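Local atomic coordinates of alanine dehydrogenase/pyridine nucleotide transhydrogenase (Mycobacterium smegmatis str. MC2 155, PDB entry 3P2Y), a protein that probably carries out the NAD-binding part of proton-translocating transhydrogenation between NADH and NADP, as the alpha 1 subunit of the enzyme. Residues T145-V155 and A339-L350; R282-T290 and G306-P314. All coordinates share one frame; numbering follows the deposited sequence.

Contact 1: residues T145-V155 and A339-L350; sequences TMDALSSQANV and ASELYAKNVTAL
Helix 148-155 runs antiparallel to helix 339-350, with axes 9.1 Å apart at an angle of 171°, and Thr145 and Met146 just before it lie against the later turns of the second helix. Asn346 is the central polar side chain. Asn346 ND2 donates to Thr145 O at 2.9 Å. Thr145 O lies in the amide plane of Asn346, while the nitrogen stands above the plane of the Thr145 carbonyl. Asn346 OD1 accepts from Ser151 OG at 2.7 Å, in the carbonyl plane of the amide. Both ends of the amide are thus gripped, which fixes its flip. Ser151 OG also accepts from Gln152 NE2, so the amides are chained through one hydroxyl. Helices 148-167 and 336-354 are consistent with the pair of long helices that link the two domains in this family. Gln152 bends at chi2 (-51°), and Gln152 NE2 reaches Ala339 O at 3.0 Å. Tyr343 N meets that oxygen from the opposite face. Arg37 holds Gln152 OE1. Ala148 CB rests obliquely on the Tyr343 ring, 3.8 Å from Tyr343 CD2. Near the start of the first helix, Met146 CG packs on Ala349 CB at 3.6 Å. Asp147 caps that helix by accepting from Ser150 N.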
loop_
_atom_site.group_PDB
_atom_site.type_symbol
_atom_site.label_atom_id
_atom_site.label_comp_id
_atom_site.label_asym_id
_atom_site.label_seq_id
_atom_site.Cartn_x
_atom_site.Cartn_y
_atom_site.Cartn_z
ATOM N N THR A 145 24.311 16.297 3.960
ATOM C CA THR A 145 24.059 15.120 4.798
ATOM C C THR A 145 23.128 15.397 5.992
ATOM O O THR A 145 22.738 14.458 6.703
ATOM C CB THR A 145 25.383 14.533 5.364
ATOM O OG1 THR A 145 26.023 15.517 6.162
ATOM C CG2 THR A 145 26.328 14.103 4.241
ATOM N N MET A 146 22.771 16.669 6.195
ATOM C CA MET A 146 21.997 17.131 7.372
ATOM C C MET A 146 20.570 17.496 7.019
ATOM O O MET A 146 19.840 18.013 7.868
ATOM C CB MET A 146 22.664 18.381 8.012
ATOM C CG MET A 146 24.057 18.129 8.491
ATOM S SD MET A 146 24.925 19.716 8.756
ATOM C CE MET A 146 26.615 19.106 8.647
ATOM N N ASP A 147 20.159 17.221 5.775
ATOM C CA ASP A 147 18.887 17.739 5.287
ATOM C C ASP A 147 17.736 16.810 5.684
ATOM O O ASP A 147 17.333 15.923 4.912
ATOM C CB ASP A 147 18.937 17.891 3.763
ATOM C CG ASP A 147 17.720 18.607 3.196
ATOM O OD1 ASP A 147 16.714 18.826 3.912
ATOM O OD2 ASP A 147 17.772 18.943 1.984
ATOM N N ALA A 148 17.233 17.015 6.897
ATOM C CA ALA A 148 16.108 16.210 7.408
ATOM C C ALA A 148 14.787 16.420 6.666
ATOM O O ALA A 148 13.991 15.479 6.508
ATOM C CB ALA A 148 15.925 16.484 8.923
ATOM N N LEU A 149 14.497 17.656 6.264
ATOM C CA LEU A 149 13.296 17.874 5.460
ATOM C C LEU A 149 13.318 16.958 4.214
ATOM O O LEU A 149 12.300 16.310 3.911
ATOM C CB LEU A 149 13.112 19.367 5.087
ATOM C CG LEU A 149 12.701 20.269 6.264
ATOM C CD1 LEU A 149 12.862 21.736 5.836
ATOM C CD2 LEU A 149 11.283 19.956 6.816
ATOM N N SER A 150 14.472 16.846 3.548
ATOM C CA SER A 150 14.591 16.005 2.344
ATOM C C SER A 150 14.488 14.508 2.655
ATOM O O SER A 150 13.809 13.755 1.948
ATOM C CB SER A 150 15.909 16.306 1.613
ATOM O OG SER A 150 16.187 15.354 0.614
ATOM N N SER A 151 15.165 14.054 3.712
ATOM C CA SER A 151 15.113 12.590 3.962
ATOM C C SER A 151 13.688 12.143 4.285
ATOM O O SER A 151 13.243 11.093 3.817
ATOM C CB SER A 151 16.093 12.140 5.065
ATOM O OG SER A 151 15.732 12.623 6.352
ATOM N N GLN A 152 12.982 12.951 5.075
ATOM C CA GLN A 152 11.585 12.643 5.417
ATOM C C GLN A 152 10.667 12.760 4.206
ATOM O O GLN A 152 9.713 11.959 4.044
ATOM C CB GLN A 152 11.090 13.491 6.594
ATOM C CG GLN A 152 11.998 13.316 7.843
ATOM C CD GLN A 152 12.229 11.836 8.219
ATOM O OE1 GLN A 152 11.355 11.210 8.791
ATOM N NE2 GLN A 152 13.415 11.296 7.917
ATOM N N ALA A 153 10.954 13.736 3.347
ATOM C CA ALA A 153 10.139 13.915 2.131
ATOM C C ALA A 153 10.340 12.739 1.176
ATOM O O ALA A 153 9.385 12.332 0.489
ATOM C CB ALA A 153 10.507 15.268 1.443
ATOM N N ASN A 154 11.559 12.181 1.115
ATOM C CA ASN A 154 11.798 10.957 0.308
ATOM C C ASN A 154 10.917 9.824 0.771
ATOM O O ASN A 154 10.293 9.134 -0.041
ATOM C CB ASN A 154 13.257 10.486 0.384
ATOM C CG ASN A 154 14.056 10.866 -0.815
ATOM O OD1 ASN A 154 13.650 10.620 -1.966
ATOM N ND2 ASN A 154 15.255 11.442 -0.568
ATOM N N VAL A 155 10.856 9.620 2.086
ATOM C CA VAL A 155 9.973 8.565 2.604
ATOM C C VAL A 155 8.508 8.875 2.223
ATOM O O VAL A 155 7.763 7.966 1.826
ATOM C CB VAL A 155 10.095 8.398 4.132
ATOM C CG1 VAL A 155 9.057 7.338 4.642
ATOM C CG2 VAL A 155 11.556 7.974 4.511
ATOM N N ALA A 339 12.706 5.877 8.032
ATOM C CA ALA A 339 12.548 7.329 8.270
ATOM C C ALA A 339 13.445 7.737 9.453
ATOM O O ALA A 339 14.169 8.747 9.375
ATOM C CB ALA A 339 11.059 7.695 8.536
ATOM N N SER A 340 13.430 6.954 10.535
ATOM C CA SER A 340 14.246 7.322 11.710
ATOM C C SER A 340 15.722 7.173 11.466
ATOM O O SER A 340 16.505 7.938 12.014
ATOM C CB SER A 340 13.895 6.493 12.947
ATOM O OG SER A 340 12.519 6.650 13.241
ATOM N N GLU A 341 16.116 6.156 10.708
ATOM C CA GLU A 341 17.559 5.957 10.456
ATOM C C GLU A 341 18.135 7.105 9.653
ATOM O O GLU A 341 19.200 7.613 9.997
ATOM C CB GLU A 341 17.803 4.629 9.746
ATOM C CG GLU A 341 19.282 4.344 9.460
ATOM C CD GLU A 341 19.461 3.029 8.697
ATOM O OE1 GLU A 341 18.807 2.042 9.072
ATOM O OE2 GLU A 341 20.254 2.984 7.724
ATOM N N LEU A 342 17.444 7.513 8.596
ATOM C CA LEU A 342 17.916 8.631 7.781
ATOM C C LEU A 342 17.963 9.926 8.606
ATOM O O LEU A 342 18.952 10.663 8.538
ATOM C CB LEU A 342 17.025 8.806 6.560
ATOM C CG LEU A 342 17.109 7.604 5.600
ATOM C CD1 LEU A 342 16.079 7.807 4.502
ATOM C CD2 LEU A 342 18.502 7.425 5.011
ATOM N N TYR A 343 16.884 10.166 9.366
ATOM C CA TYR A 343 16.777 11.314 10.274
ATOM C C TYR A 343 17.910 11.303 11.298
ATOM O O TYR A 343 18.526 12.346 11.597
ATOM C CB TYR A 343 15.420 11.327 11.002
ATOM C CG TYR A 343 15.245 12.537 11.889
ATOM C CD1 TYR A 343 15.401 12.434 13.274
ATOM C CD2 TYR A 343 14.906 13.790 11.338
ATOM C CE1 TYR A 343 15.247 13.580 14.106
ATOM C CE2 TYR A 343 14.776 14.924 12.147
ATOM C CZ TYR A 343 14.935 14.798 13.531
ATOM O OH TYR A 343 14.748 15.874 14.341
ATOM N N ALA A 344 18.176 10.130 11.866
ATOM C CA ALA A 344 19.267 9.994 12.844
ATOM C C ALA A 344 20.616 10.378 12.257
ATOM O O ALA A 344 21.425 11.032 12.918
ATOM C CB ALA A 344 19.304 8.504 13.364
ATOM N N LYS A 345 20.861 9.975 11.011
ATOM C CA LYS A 345 22.099 10.379 10.317
ATOM C C LYS A 345 22.126 11.900 10.062
ATOM O O LYS A 345 23.192 12.538 10.207
ATOM C CB LYS A 345 22.269 9.545 9.037
ATOM C CG LYS A 345 22.616 8.095 9.363
ATOM C CD LYS A 345 22.744 7.200 8.106
ATOM C CE LYS A 345 23.171 5.787 8.528
ATOM N NZ LYS A 345 23.548 4.941 7.331
ATOM N N ASN A 346 20.967 12.497 9.742
ATOM C CA ASN A 346 20.900 13.969 9.578
ATOM C C ASN A 346 21.272 14.685 10.882
ATOM O O ASN A 346 22.103 15.614 10.915
ATOM C CB ASN A 346 19.487 14.443 9.175
ATOM C CG ASN A 346 19.003 13.887 7.814
ATOM O OD1 ASN A 346 17.843 13.534 7.690
ATOM N ND2 ASN A 346 19.867 13.840 6.822
ATOM N N VAL A 347 20.606 14.269 11.962
ATOM C CA VAL A 347 20.830 14.880 13.287
ATOM C C VAL A 347 22.291 14.691 13.748
ATOM O O VAL A 347 22.951 15.645 14.273
ATOM C CB VAL A 347 19.809 14.300 14.314
ATOM C CG1 VAL A 347 20.279 14.593 15.750
ATOM C CG2 VAL A 347 18.415 14.951 14.035
ATOM N N THR A 348 22.831 13.499 13.534
ATOM C CA THR A 348 24.214 13.263 13.997
ATOM C C THR A 348 25.251 13.989 13.151
ATOM O O THR A 348 26.327 14.348 13.652
ATOM C CB THR A 348 24.559 11.777 14.172
ATOM O OG1 THR A 348 24.348 11.089 12.938
ATOM C CG2 THR A 348 23.656 11.167 15.242
ATOM N N ALA A 349 24.924 14.244 11.879
ATOM C CA ALA A 349 25.838 15.016 11.043
ATOM C C ALA A 349 25.922 16.450 11.600
ATOM O O ALA A 349 27.013 17.044 11.620
ATOM C CB ALA A 349 25.393 14.978 9.541
ATOM N N LEU A 350 24.790 17.014 12.021
ATOM C CA LEU A 350 24.803 18.350 12.625
ATOM C C LEU A 350 25.516 18.290 13.968
ATOM O O LEU A 350 26.331 19.159 14.291
ATOM C CB LEU A 350 23.387 18.891 12.838
ATOM C CG LEU A 350 23.297 20.212 13.631
ATOM C CD1 LEU A 350 24.000 21.329 12.836
ATOM C CD2 LEU A 350 21.847 20.599 13.943
HETATM O O HOH W 1 19.103 14.180 3.613
#

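Contact 2: residues R282-T290 and G306-P314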
loop_
_atom_site.group_PDB
_atom_site.type_symbol
_atom_site.label_atom_id
_atom_site.label_comp_id
_atom_site.label_asym_id
_atom_site.label_seq_id
_atom_site.Cartn_x
_atom_site.Cartn_y
_atom_site.Cartn_z
ATOM N N ARG A 282 -3.330 25.958 -3.851
ATOM C CA ARG A 282 -4.428 25.214 -4.466
ATOM C C ARG A 282 -4.065 24.765 -5.884
ATOM O O ARG A 282 -3.856 25.587 -6.766
ATOM C CB ARG A 282 -5.718 26.066 -4.453
ATOM C CG ARG A 282 -6.944 25.376 -5.017
ATOM C CD ARG A 282 -7.456 24.223 -4.120
ATOM N NE ARG A 282 -7.740 24.605 -2.731
ATOM C CZ ARG A 282 -8.785 25.341 -2.333
ATOM N NH1 ARG A 282 -9.668 25.821 -3.214
ATOM N NH2 ARG A 282 -8.941 25.607 -1.037
ATOM N N LEU A 283 -3.979 23.459 -6.100
ATOM C CA LEU A 283 -3.596 22.923 -7.407
ATOM C C LEU A 283 -4.673 22.068 -8.059
ATOM O O LEU A 283 -4.653 21.874 -9.286
ATOM C CB LEU A 283 -2.313 22.090 -7.280
ATOM C CG LEU A 283 -1.058 22.756 -6.697
ATOM C CD1 LEU A 283 -0.017 21.684 -6.363
ATOM C CD2 LEU A 283 -0.488 23.759 -7.675
ATOM N N VAL A 284 -5.566 21.510 -7.244
ATOM C CA VAL A 284 -6.613 20.620 -7.737
ATOM C C VAL A 284 -7.939 21.216 -7.275
ATOM O O VAL A 284 -8.317 21.099 -6.103
ATOM C CB VAL A 284 -6.445 19.176 -7.204
ATOM C CG1 VAL A 284 -7.605 18.260 -7.663
ATOM C CG2 VAL A 284 -5.071 18.579 -7.648
ATOM N N THR A 285 -8.638 21.853 -8.205
ATOM C CA THR A 285 -9.955 22.432 -7.904
ATOM C C THR A 285 -10.970 21.319 -7.711
ATOM O O THR A 285 -10.752 20.170 -8.126
ATOM C CB THR A 285 -10.452 23.302 -9.084
ATOM O OG1 THR A 285 -10.553 22.480 -10.254
ATOM C CG2 THR A 285 -9.507 24.474 -9.346
ATOM N N ALA A 286 -12.114 21.672 -7.121
ATOM C CA ALA A 286 -13.232 20.741 -7.042
ATOM C C ALA A 286 -13.598 20.154 -8.415
ATOM O O ALA A 286 -13.834 18.948 -8.517
ATOM C CB ALA A 286 -14.443 21.424 -6.406
ATOM N N ALA A 287 -13.653 20.999 -9.452
ATOM C CA ALA A 287 -13.995 20.556 -10.814
ATOM C C ALA A 287 -12.984 19.557 -11.389
ATOM O O ALA A 287 -13.366 18.597 -12.072
ATOM C CB ALA A 287 -14.120 21.744 -11.743
ATOM N N ALA A 288 -11.700 19.812 -11.143
ATOM C CA ALA A 288 -10.629 18.915 -11.611
ATOM C C ALA A 288 -10.812 17.525 -11.014
ATOM O O ALA A 288 -10.822 16.536 -11.748
ATOM C CB ALA A 288 -9.251 19.470 -11.240
ATOM N N ALA A 289 -11.003 17.466 -9.691
ATOM C CA ALA A 289 -11.166 16.187 -8.991
ATOM C C ALA A 289 -12.416 15.471 -9.474
ATOM O O ALA A 289 -12.382 14.280 -9.753
ATOM C CB ALA A 289 -11.223 16.387 -7.477
ATOM N N THR A 290 -13.510 16.220 -9.594
ATOM C CA THR A 290 -14.805 15.688 -10.015
ATOM C C THR A 290 -14.782 15.139 -11.437
ATOM O O THR A 290 -15.528 14.195 -11.761
ATOM C CB THR A 290 -15.888 16.813 -9.900
ATOM O OG1 THR A 290 -15.937 17.240 -8.545
ATOM C CG2 THR A 290 -17.254 16.334 -10.315
ATOM N N GLY A 306 -3.819 22.960 4.789
ATOM C CA GLY A 306 -5.042 23.252 4.061
ATOM C C GLY A 306 -5.314 22.352 2.865
ATOM O O GLY A 306 -6.453 22.282 2.394
ATOM N N GLY A 307 -4.281 21.650 2.391
ATOM C CA GLY A 307 -4.408 20.756 1.224
ATOM C C GLY A 307 -4.262 21.458 -0.116
ATOM O O GLY A 307 -4.699 22.600 -0.278
ATOM N N ASN A 308 -3.664 20.768 -1.091
ATOM C CA ASN A 308 -3.575 21.270 -2.457
ATOM C C ASN A 308 -4.895 21.094 -3.175
ATOM O O ASN A 308 -5.100 21.683 -4.248
ATOM C CB ASN A 308 -2.499 20.514 -3.254
ATOM C CG ASN A 308 -1.102 20.627 -2.627
ATOM O OD1 ASN A 308 -0.438 19.614 -2.370
ATOM N ND2 ASN A 308 -0.661 21.854 -2.352
ATOM N N CYS A 309 -5.762 20.243 -2.610
ATOM C CA CYS A 309 -7.046 19.931 -3.238
ATOM C C CYS A 309 -8.156 20.578 -2.440
ATOM O O CYS A 309 -8.226 20.438 -1.225
ATOM C CB CYS A 309 -7.283 18.412 -3.351
ATOM S SG CYS A 309 -8.831 17.950 -4.169
ATOM N N GLU A 310 -9.030 21.280 -3.153
ATOM C CA GLU A 310 -10.182 21.957 -2.551
ATOM C C GLU A 310 -11.087 21.023 -1.718
ATOM O O GLU A 310 -11.697 21.446 -0.731
ATOM C CB GLU A 310 -10.970 22.654 -3.676
ATOM C CG GLU A 310 -12.270 23.354 -3.292
ATOM C CD GLU A 310 -12.928 24.081 -4.484
ATOM O OE1 GLU A 310 -12.399 24.027 -5.632
ATOM O OE2 GLU A 310 -13.993 24.700 -4.256
ATOM N N LEU A 311 -11.168 19.758 -2.113
ATOM C CA LEU A 311 -12.076 18.821 -1.453
ATOM C C LEU A 311 -11.388 18.015 -0.344
ATOM O O LEU A 311 -12.011 17.175 0.300
ATOM C CB LEU A 311 -12.716 17.902 -2.494
ATOM C CG LEU A 311 -13.547 18.628 -3.562
ATOM C CD1 LEU A 311 -13.885 17.699 -4.717
ATOM C CD2 LEU A 311 -14.827 19.221 -2.933
ATOM N N THR A 312 -10.100 18.273 -0.133
ATOM C CA THR A 312 -9.350 17.541 0.886
ATOM C C THR A 312 -9.894 17.727 2.288
ATOM O O THR A 312 -10.168 18.861 2.723
ATOM C CB THR A 312 -7.853 17.914 0.827
ATOM O OG1 THR A 312 -7.300 17.272 -0.314
ATOM C CG2 THR A 312 -7.090 17.492 2.091
ATOM N N GLU A 313 -10.065 16.607 2.979
ATOM C CA GLU A 313 -10.345 16.609 4.415
ATOM C C GLU A 313 -9.098 16.083 5.136
ATOM O O GLU A 313 -8.826 14.874 5.103
ATOM C CB GLU A 313 -11.580 15.756 4.705
ATOM C CG GLU A 313 -12.847 16.324 4.044
ATOM C CD GLU A 313 -14.087 15.468 4.269
ATOM O OE1 GLU A 313 -14.147 14.789 5.316
ATOM O OE2 GLU A 313 -15.004 15.488 3.395
ATOM N N PRO A 314 -8.323 16.987 5.778
ATOM C CA PRO A 314 -7.024 16.624 6.387
ATOM C C PRO A 314 -7.091 15.397 7.316
ATOM O O PRO A 314 -8.010 15.291 8.166
ATOM C CB PRO A 314 -6.624 17.904 7.153
ATOM C CG PRO A 314 -7.264 19.014 6.356
ATOM C CD PRO A 314 -8.582 18.443 5.869
#
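Val284 and Cys309 form a single beta bridge joining the two segments. Val284 CG1 touches Cys309 SG at 3.7 Å. Glu310 N donates to Val284 O at 3.0 Å. Asn308 O accepts twice, from Leu283 N at 2.8 Å and from Val284 N at 3.0 Å. The Leu283 bond lies in the carbonyl plane, on a lone pair; the Val284 donor is tilted 29° from it. Glu310 carries much of the side-chain contact. Glu310 CB sits over one face of the Arg282 guanidinium, 3.5 Å from Arg282 NH1. CG stays beside the same nitrogen. CG stands anti to the backbone N (chi1 176°) and the chain stays extended, which brings CD to Ala286 CB. Glu310 OE1 accepts from Ala286 N at 2.8 Å, from above the carboxylate plane. OE2 also touches Ala286 CB. Ala286 begins helix 286-290, whose N-cap is Thr285. Leu311 CD1 packs on Ala286 CA and Ala289 CB. The two segments follow strands 268-271 and 297-300 of the Rossmann-type sheet. Asn308 is held from outside, with OD1 on Thr271. Arg282 NH1 stays 4.1 Å from Glu310 OE1, with no N-H aimed at it. The carboxylate therefore serves chiefly the start of the helix, where its negative charge would suit the helix dipole. The arginine contributes packing over its face and, probably, a longer-range attraction.

In the fold
Contact 1 joins the two domains of the chain, while contact 2 lies within the C-terminal one. Their centres are 30 Å apart and their nearest atoms about 12 Å, so they do not touch. In sequence, both segments of contact 2 fall between the two helices of contact 1. Contact 1 is buried and close to the second subunit, whose Ala179 packs on Ser151 and Asn346. No other chain of the assembly touches contact 2. The calcium site at Asp352 and Leu355 is nearer to contact 1: the side chains of Ala349 and Asp352 are about 6 Å apart. Contact 2 is away from the known calcium sites, but Leu283 lies near the GxGxxG pattern, consistent with a nucleotide-binding Rossmann domain.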